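Local coordinates for carbon monoxide dehydrogenase (Thermococcus sp. AM4, PDB 6T7J), which probably catalyses the reversible oxidation of carbon monoxide to carbon dioxide, using iron-sulfur clusters to carry the electrons, at residues Val446-Cys451 against Lys467-Arg472; His458-Val463 against Pro608-Ala613; Val474-Val477 against Cys481-Ile484. All blocks are in the same frame, centred on the assembly; numbering follows the deposited sequence.

Contacts 1 and 3 lie in the core against one parallel sheet, while contact 2 joins two helices nearer the surface, and the chemistry changes accordingly. Contacts 1 and 3 are almost wholly apolar; they use neighbouring strands of that sheet, 444-448 and 474-478 respectively, whose backbones are hydrogen-bonded, and each has a cysteine bound to the broken cluster. Contact 2 is only partly buried. It brings helix starts together, so a proline wedge and capping groups replace branched aliphatic packing. Helix 460-471 serves contacts 1 and 2, meeting the strand near its end and helix 610-627 at its start. His462, within contact 2, packs against Trp482 of contact 3 and is bonded to Cys451 O of contact 1.

Contact 1: residues Val446-Cys451 against Lys467-Arg472; sequences VGIVGC and KELIKR. With MSK (Broken Fe4S4 cluster), chain F.
Val446 and Leu469 form a small, buried, purely apolar contact where helix 460-471 packs on strand 444-448. A single methyl does most of the work on the helix side: Leu469 CD1 sits 3.6 Å from Val446 CG1 and 3.9 Å from Val446 CG2, the two side chains crossing at about a right angle, so that the branched end of the valine cradles the leucine methyl. Leu469 gets there by placing CG anti to its carbonyl carbon (chi1 -75°) and then extending CD1 straight on toward the strand. Two residues further along, Ile448 sends its CD1 to the same methyl at a looser 4.5 Å. Val446 and Ile448 point to the helix from one face of the sheet, as alternate residues of a strand do.

The pair belongs to the beta-alpha-beta unit made by strand 444-448, helix 460-471 and strand 474-478, part of a parallel sheet with the strand order 3-2-1-4-5-6 of Rossmann-type folds. In such sheets the loops leaving the strands often build the active site, and here the chain beyond Ile448 runs to the cluster: Cys451 SG binds iron FE3 at 2.4 Å, while Gly450 O lies 3.2 Å from the sulfide S5. Gly450 has a positive phi of 119°, at which a beta carbon would press against the carbonyl oxygen of Val449. His462, from the first turn of the same helix, is hydrogen-bonded to Cys451 O. On the helix, Glu468 is a salt-bridge partner of two basic residues. Its OE1 takes Lys471 NZ at 2.7 Å on the syn side, 34° out of the carboxylate plane, and its OE2 faces Arg472 NH1 at a longer 3.5 Å.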
loop_
_atom_site.group_PDB
_atom_site.type_symbol
_atom_site.label_atom_id
_atom_site.label_comp_id
_atom_site.label_asym_id
_atom_site.label_seq_id
_atom_site.Cartn_x
_atom_site.Cartn_y
_atom_site.Cartn_z
ATOM N N VAL A 446 26.795 -15.784 8.357
ATOM C CA VAL A 446 25.352 -15.701 8.544
ATOM C C VAL A 446 24.991 -14.299 9.010
ATOM O O VAL A 446 25.565 -13.791 9.980
ATOM C CB VAL A 446 24.832 -16.755 9.539
ATOM C CG1 VAL A 446 23.365 -16.499 9.856
ATOM C CG2 VAL A 446 25.009 -18.149 8.963
ATOM N N GLY A 447 24.044 -13.677 8.313
ATOM C CA GLY A 447 23.499 -12.402 8.730
ATOM C C GLY A 447 22.245 -12.564 9.563
ATOM O O GLY A 447 21.262 -13.161 9.115
ATOM N N ILE A 448 22.272 -12.042 10.783
ATOM C CA ILE A 448 21.134 -12.082 11.690
ATOM C C ILE A 448 20.586 -10.668 11.840
ATOM O O ILE A 448 21.333 -9.718 12.121
ATOM C CB ILE A 448 21.509 -12.695 13.049
ATOM C CG1 ILE A 448 22.475 -13.867 12.849
ATOM C CG2 ILE A 448 20.263 -13.187 13.752
ATOM C CD1 ILE A 448 22.880 -14.556 14.136
ATOM N N VAL A 449 19.284 -10.528 11.619
ATOM C CA VAL A 449 18.596 -9.249 11.578
ATOM C C VAL A 449 17.244 -9.421 12.257
ATOM O O VAL A 449 16.872 -10.521 12.674
ATOM C CB VAL A 449 18.410 -8.737 10.133
ATOM C CG1 VAL A 449 19.743 -8.694 9.390
ATOM C CG2 VAL A 449 17.416 -9.616 9.387
ATOM N N GLY A 450 16.502 -8.331 12.365
ATOM C CA GLY A 450 15.097 -8.413 12.702
ATOM C C GLY A 450 14.760 -7.707 13.999
ATOM O O GLY A 450 15.600 -7.071 14.642
ATOM N N CYS A 451 13.502 -7.864 14.394
ATOM C CA CYS A 451 12.841 -7.119 15.447
ATOM C C CYS A 451 12.887 -7.882 16.773
ATOM O O CYS A 451 13.681 -8.814 16.946
ATOM C CB CYS A 451 11.402 -6.840 15.005
ATOM S SG CYS A 451 11.242 -6.482 13.246
ATOM N N LYS A 467 25.399 -17.586 19.269
ATOM C CA LYS A 467 26.332 -18.431 20.008
ATOM C C LYS A 467 26.527 -19.772 19.313
ATOM O O LYS A 467 27.663 -20.221 19.104
ATOM C CB LYS A 467 25.814 -18.659 21.429
ATOM C CG LYS A 467 26.080 -17.546 22.423
ATOM C CD LYS A 467 25.750 -18.037 23.827
ATOM C CE LYS A 467 25.326 -16.909 24.748
ATOM N NZ LYS A 467 26.493 -16.154 25.278
ATOM N N GLU A 468 25.421 -20.444 18.981
ATOM C CA GLU A 468 25.510 -21.759 18.363
ATOM C C GLU A 468 26.211 -21.692 17.016
ATOM O O GLU A 468 26.860 -22.661 16.609
ATOM C CB GLU A 468 24.115 -22.365 18.205
ATOM C CG GLU A 468 23.452 -22.767 19.513
ATOM C CD GLU A 468 24.175 -23.906 20.206
ATOM O OE1 GLU A 468 24.564 -23.734 21.381
ATOM O OE2 GLU A 468 24.355 -24.972 19.577
ATOM N N LEU A 469 26.104 -20.561 16.316
ATOM C CA LEU A 469 26.788 -20.439 15.035
ATOM C C LEU A 469 28.280 -20.181 15.221
ATOM O O LEU A 469 29.112 -20.830 14.576
ATOM C CB LEU A 469 26.144 -19.332 14.197
ATOM C CG LEU A 469 24.791 -19.698 13.580
ATOM C CD1 LEU A 469 24.259 -18.560 12.732
ATOM C CD2 LEU A 469 24.896 -20.976 12.759
ATOM N N ILE A 470 28.644 -19.250 16.110
ATOM C CA ILE A 470 30.061 -18.925 16.259
ATOM C C ILE A 470 30.826 -20.070 16.912
ATOM O O ILE A 470 32.038 -20.205 16.707
ATOM C CB ILE A 470 30.267 -17.615 17.045
ATOM C CG1 ILE A 470 29.718 -17.730 18.466
ATOM C CG2 ILE A 470 29.646 -16.456 16.334
ATOM C CD1 ILE A 470 30.046 -16.538 19.331
ATOM N N LYS A 471 30.153 -20.909 17.707
ATOM C CA LYS A 471 30.844 -22.059 18.279
ATOM C C LYS A 471 31.138 -23.131 17.236
ATOM O O LYS A 471 32.031 -23.958 17.449
ATOM C CB LYS A 471 30.032 -22.647 19.439
ATOM C CG LYS A 471 29.110 -23.793 19.052
ATOM C CD LYS A 471 28.719 -24.627 20.264
ATOM C CE LYS A 471 27.807 -23.856 21.203
ATOM N NZ LYS A 471 26.981 -24.767 22.049
ATOM N N ARG A 472 30.416 -23.132 16.114
ATOM C CA ARG A 472 30.684 -24.035 15.004
ATOM C C ARG A 472 31.530 -23.379 13.917
ATOM O O ARG A 472 31.504 -23.828 12.765
ATOM C CB ARG A 472 29.373 -24.558 14.411
ATOM C CG ARG A 472 28.414 -25.129 15.439
ATOM C CD ARG A 472 27.754 -26.410 14.946
ATOM N NE ARG A 472 26.315 -26.434 15.209
ATOM C CZ ARG A 472 25.769 -26.615 16.408
ATOM N NH1 ARG A 472 24.450 -26.620 16.543
ATOM N NH2 ARG A 472 26.538 -26.789 17.476
HETATM S S1 MSK F . 13.889 -1.045 14.811
HETATM S S3 MSK F . 12.268 -3.018 12.456
HETATM S S4 MSK F . 11.830 -3.689 15.793
HETATM S S5 MSK F . 14.843 -4.008 14.138
HETATM FE FE1 MSK F . 14.679 -0.703 12.722
HETATM FE FE2 MSK F . 13.943 -3.136 15.831
HETATM FE FE3 MSK F . 12.579 -4.617 13.972
HETATM FE FE4 MSK F . 11.885 -2.038 14.417
#

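Contact 2: residues His458-Val463 against Pro608-Ala613; sequences HNYSHV and PDPVKA
Ser461 turns its OG anti to the carbonyl carbon (chi1 -77°), and Tyr460 swings its ring out anti to the backbone nitrogen (chi1 -180°); with these two rotations the pair receives the ring of Pro610. Pro610 CG is the atom that enters. It lies 3.0 Å from Ser461 OG, a tight approach of carbon to oxygen and no hydrogen bond, and 3.6 Å from Ser461 CA. The same Pro610 CG also stands 4.1 Å from Tyr460 CE2, roughly at a right angle to its approach to the serine, with Tyr460 CD2 about as near, the aromatic ring meeting it obliquely and the two side chains crossing at about a right angle. The proline is thus wedged against a serine backbone and an aromatic ring, and the chains come close: Ser461 CA and Pro610 CA are 5.1 Å apart.

This is a meeting of helix beginnings, that of helix 460-471 with that of helix 610-627, two helices that also share a contact with Val446 in the sheet beneath. Each start has its amides served differently. Asp609, at the N-cap, takes Lys612 N on its OD1 at 3.1 Å in a nearly straight bond (168°), the amide coming from above the carboxylate plane; Val611 N reaches that oxygen too, though weakly. Pro610, which has no amide hydrogen to offer, occupies the first position of that helix. Asn459 also stands at an N-cap position but makes no capping bond with its side chain, its OD1 accepting instead from Asn452. Glu554 bonds to Asn459 N with one carboxylate oxygen and to His462 N with the other, and its side chain also touches Ser461. Farther along the helix, Thr464 packs against Pro610 and Val611.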
loop_
_atom_site.group_PDB
_atom_site.type_symbol
_atom_site.label_atom_id
_atom_site.label_comp_id
_atom_site.label_asym_id
_atom_site.label_seq_id
_atom_site.Cartn_x
_atom_site.Cartn_y
_atom_site.Cartn_z
ATOM N N HIS A 458 12.495 -12.838 24.961
ATOM C CA HIS A 458 13.093 -11.590 24.500
ATOM C C HIS A 458 14.602 -11.734 24.330
ATOM O O HIS A 458 15.325 -12.012 25.294
ATOM C CB HIS A 458 12.765 -10.463 25.474
ATOM C CG HIS A 458 13.392 -9.155 25.110
ATOM N ND1 HIS A 458 14.244 -8.477 25.955
ATOM C CD2 HIS A 458 13.298 -8.402 23.988
ATOM C CE1 HIS A 458 14.646 -7.362 25.371
ATOM N NE2 HIS A 458 14.086 -7.294 24.176
ATOM N N ASN A 459 15.067 -11.548 23.093
ATOM C CA ASN A 459 16.476 -11.590 22.714
ATOM C C ASN A 459 17.100 -12.968 22.898
ATOM O O ASN A 459 18.286 -13.147 22.609
ATOM C CB ASN A 459 17.284 -10.549 23.496
ATOM C CG ASN A 459 17.028 -9.132 23.019
ATOM O OD1 ASN A 459 16.598 -8.913 21.887
ATOM N ND2 ASN A 459 17.295 -8.163 23.885
ATOM N N TYR A 460 16.321 -13.955 23.353
ATOM C CA TYR A 460 16.890 -15.281 23.576
ATOM C C TYR A 460 17.311 -15.937 22.268
ATOM O O TYR A 460 18.402 -16.513 22.182
ATOM C CB TYR A 460 15.901 -16.179 24.320
ATOM C CG TYR A 460 16.450 -17.565 24.587
ATOM C CD1 TYR A 460 17.365 -17.784 25.608
ATOM C CD2 TYR A 460 16.070 -18.649 23.805
ATOM C CE1 TYR A 460 17.879 -19.046 25.850
ATOM C CE2 TYR A 460 16.578 -19.915 24.041
ATOM C CZ TYR A 460 17.482 -20.106 25.064
ATOM O OH TYR A 460 17.990 -21.360 25.303
ATOM N N SER A 461 16.465 -15.867 21.240
ATOM C CA SER A 461 16.804 -16.529 19.985
ATOM C C SER A 461 17.963 -15.828 19.285
ATOM O O SER A 461 18.851 -16.493 18.742
ATOM C CB SER A 461 15.576 -16.611 19.079
ATOM O OG SER A 461 14.702 -17.642 19.508
ATOM N N HIS A 462 17.986 -14.492 19.306
ATOM C CA HIS A 462 19.118 -13.751 18.757
ATOM C C HIS A 462 20.441 -14.289 19.299
ATOM O O HIS A 462 21.299 -14.774 18.545
ATOM C CB HIS A 462 18.981 -12.261 19.090
ATOM C CG HIS A 462 17.897 -11.556 18.333
ATOM N ND1 HIS A 462 17.742 -11.671 16.969
ATOM C CD2 HIS A 462 16.923 -10.715 18.753
ATOM C CE1 HIS A 462 16.715 -10.935 16.581
ATOM N NE2 HIS A 462 16.200 -10.346 17.645
ATOM N N VAL A 463 20.602 -14.235 20.623
ATOM C CA VAL A 463 21.882 -14.572 21.233
ATOM C C VAL A 463 22.164 -16.065 21.120
ATOM O O VAL A 463 23.305 -16.472 20.877
ATOM C CB VAL A 463 21.928 -14.092 22.695
ATOM C CG1 VAL A 463 20.778 -14.673 23.498
ATOM C CG2 VAL A 463 23.238 -14.484 23.318
ATOM N N PRO A 608 10.954 -21.796 15.025
ATOM C CA PRO A 608 11.024 -20.929 16.213
ATOM C C PRO A 608 12.075 -21.346 17.236
ATOM O O PRO A 608 12.317 -20.581 18.180
ATOM C CB PRO A 608 9.610 -21.029 16.805
ATOM C CG PRO A 608 8.750 -21.510 15.675
ATOM C CD PRO A 608 9.626 -22.410 14.866
ATOM N N ASP A 609 12.700 -22.515 17.091
ATOM C CA ASP A 609 13.720 -22.957 18.036
ATOM C C ASP A 609 15.089 -22.473 17.578
ATOM O O ASP A 609 15.491 -22.776 16.446
ATOM C CB ASP A 609 13.720 -24.472 18.164
ATOM C CG ASP A 609 14.539 -24.962 19.349
ATOM O OD1 ASP A 609 15.774 -24.779 19.347
ATOM O OD2 ASP A 609 13.946 -25.538 20.283
ATOM N N PRO A 610 15.838 -21.744 18.411
ATOM C CA PRO A 610 17.141 -21.232 17.951
ATOM C C PRO A 610 18.172 -22.322 17.715
ATOM O O PRO A 610 18.975 -22.208 16.782
ATOM C CB PRO A 610 17.571 -20.282 19.081
ATOM C CG PRO A 610 16.377 -20.114 19.957
ATOM C CD PRO A 610 15.515 -21.311 19.779
ATOM N N VAL A 611 18.177 -23.378 18.533
ATOM C CA VAL A 611 19.177 -24.433 18.378
ATOM C C VAL A 611 18.881 -25.278 17.143
ATOM O O VAL A 611 19.789 -25.621 16.370
ATOM C CB VAL A 611 19.242 -25.291 19.655
ATOM C CG1 VAL A 611 20.454 -26.213 19.619
ATOM C CG2 VAL A 611 19.279 -24.399 20.888
ATOM N N LYS A 612 17.608 -25.632 16.942
ATOM C CA LYS A 612 17.201 -26.318 15.718
ATOM C C LYS A 612 17.564 -25.497 14.487
ATOM O O LYS A 612 18.107 -26.024 13.506
ATOM C CB LYS A 612 15.697 -26.589 15.750
ATOM C CG LYS A 612 15.286 -27.902 16.390
ATOM C CD LYS A 612 14.021 -28.441 15.732
ATOM C CE LYS A 612 13.222 -29.317 16.684
ATOM N NZ LYS A 612 11.802 -28.874 16.787
ATOM N N ALA A 613 17.252 -24.197 14.521
ATOM C CA ALA A 613 17.559 -23.326 13.394
ATOM C C ALA A 613 19.060 -23.233 13.162
ATOM O O ALA A 613 19.515 -23.170 12.015
ATOM C CB ALA A 613 16.965 -21.938 13.628
#

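Contact 3: residues Val474-Val477 against Cys481-Ile484; sequences VLVV and CWSI. With MSK (Broken Fe4S4 cluster), chain F.
Val477 O accepts a hydrogen bond from Ile448 N, joining strand 474-478 to its neighbour, and packs over one face of the Trp482 ring. The peptide carbon follows suit, with Val477 C 4.0 Å from Trp482 CZ3, so the indole packs against backbone here and not against the isopropyl group of Val477, which points away. Val476 supplies the aliphatic half of the contact. Its CG1, anti to the backbone nitrogen (chi1 174°), presses close to the six-membered ring, 3.4 Å from Trp482 CZ2 and 3.6 Å from Trp482 CH2, meeting the ring obliquely. The indole itself extends toward the strand because CG is likewise anti to its own nitrogen (chi1 171°).

The first turn of helix 480-489 carries another cluster ligand, for Cys481 SG binds iron FE2 at 2.4 Å. Trp482 follows directly, so one end of the dipeptide belongs to the metal site and the other to the hydrophobic core. An alanine in place of Trp482 would probably open a gap beside Val476 CG1 and Val477 O and take away the ring against which His462 rests, letting the imidazole shift. In the present arrangement His462 ND1 is 3.2 Å from Trp482 CD1, the two ring planes standing at about 75°.

The indole lies between the sheet and helix 460-471, touching Ile448 on strand 444-448 and Ala466 on that helix. Val476 meets Leu469 and Ile470 of the same helix, and strand 516-518 flanks strand 474-478 on the side away from strand 444-448.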
loop_
_atom_site.group_PDB
_atom_site.type_symbol
_atom_site.label_atom_id
_atom_site.label_comp_id
_atom_site.label_asym_id
_atom_site.label_seq_id
_atom_site.Cartn_x
_atom_site.Cartn_y
_atom_site.Cartn_z
ATOM N N VAL A 474 31.328 -20.264 12.478
ATOM C CA VAL A 474 30.534 -19.546 11.486
ATOM C C VAL A 474 30.565 -18.066 11.844
ATOM O O VAL A 474 30.089 -17.672 12.916
ATOM C CB VAL A 474 29.088 -20.062 11.419
ATOM C CG1 VAL A 474 28.326 -19.356 10.309
ATOM C CG2 VAL A 474 29.067 -21.569 11.214
ATOM N N LEU A 475 31.125 -17.253 10.949
ATOM C CA LEU A 475 31.187 -15.814 11.166
ATOM C C LEU A 475 29.784 -15.222 11.144
ATOM O O LEU A 475 29.056 -15.347 10.148
ATOM C CB LEU A 475 32.072 -15.157 10.109
ATOM C CG LEU A 475 32.163 -13.630 10.122
ATOM C CD1 LEU A 475 32.674 -13.119 11.464
ATOM C CD2 LEU A 475 33.053 -13.146 8.988
ATOM N N VAL A 476 29.414 -14.576 12.243
ATOM C CA VAL A 476 28.100 -13.986 12.442
ATOM C C VAL A 476 28.208 -12.491 12.196
ATOM O O VAL A 476 28.992 -11.802 12.867
ATOM C CB VAL A 476 27.579 -14.278 13.860
ATOM C CG1 VAL A 476 26.288 -13.559 14.127
ATOM C CG2 VAL A 476 27.386 -15.762 14.050
ATOM N N VAL A 477 27.447 -11.971 11.238
ATOM C CA VAL A 477 27.258 -10.537 11.091
ATOM C C VAL A 477 25.773 -10.266 11.260
ATOM O O VAL A 477 24.952 -11.184 11.213
ATOM C CB VAL A 477 27.766 -9.995 9.739
ATOM C CG1 VAL A 477 29.166 -10.506 9.450
ATOM C CG2 VAL A 477 26.809 -10.372 8.623
ATOM N N CYS A 481 17.927 -4.799 15.847
ATOM C CA CYS A 481 17.759 -5.188 17.237
ATOM C C CYS A 481 18.472 -6.497 17.550
ATOM O O CYS A 481 18.807 -6.733 18.715
ATOM C CB CYS A 481 16.272 -5.268 17.589
ATOM S SG CYS A 481 15.422 -3.653 17.589
ATOM N N TRP A 482 18.756 -7.335 16.546
ATOM C CA TRP A 482 19.689 -8.430 16.795
ATOM C C TRP A 482 21.037 -7.892 17.227
ATOM O O TRP A 482 21.669 -8.441 18.138
ATOM C CB TRP A 482 19.892 -9.323 15.570
ATOM C CG TRP A 482 21.030 -10.298 15.848
ATOM C CD1 TRP A 482 20.930 -11.513 16.463
ATOM C CD2 TRP A 482 22.433 -10.098 15.593
ATOM N NE1 TRP A 482 22.169 -12.094 16.576
ATOM C CE2 TRP A 482 23.108 -11.244 16.057
ATOM C CE3 TRP A 482 23.177 -9.068 15.010
ATOM C CZ2 TRP A 482 24.489 -11.388 15.954
ATOM C CZ3 TRP A 482 24.550 -9.213 14.913
ATOM C CH2 TRP A 482 25.191 -10.365 15.376
ATOM N N SER A 483 21.526 -6.845 16.561
ATOM C CA SER A 483 22.825 -6.307 16.930
ATOM C C SER A 483 22.773 -5.661 18.308
ATOM O O SER A 483 23.722 -5.780 19.082
ATOM C CB SER A 483 23.315 -5.321 15.875
ATOM O OG SER A 483 23.368 -5.948 14.609
ATOM N N ILE A 484 21.657 -5.007 18.636
ATOM C CA ILE A 484 21.521 -4.475 19.996
ATOM C C ILE A 484 21.551 -5.608 21.017
ATOM O O ILE A 484 22.196 -5.494 22.070
ATOM C CB ILE A 484 20.244 -3.625 20.121
ATOM C CG1 ILE A 484 20.262 -2.488 19.100
ATOM C CG2 ILE A 484 20.126 -3.055 21.527
ATOM C CD1 ILE A 484 18.991 -1.671 19.078
HETATM S S1 MSK F . 13.889 -1.045 14.811
HETATM S S3 MSK F . 12.268 -3.018 12.456
HETATM S S4 MSK F . 11.830 -3.689 15.793
HETATM S S5 MSK F . 14.843 -4.008 14.138
HETATM FE FE1 MSK F . 14.679 -0.703 12.722
HETATM FE FE2 MSK F . 13.943 -3.136 15.831
HETATM FE FE3 MSK F . 12.579 -4.617 13.972
HETATM FE FE4 MSK F . 11.885 -2.038 14.417
#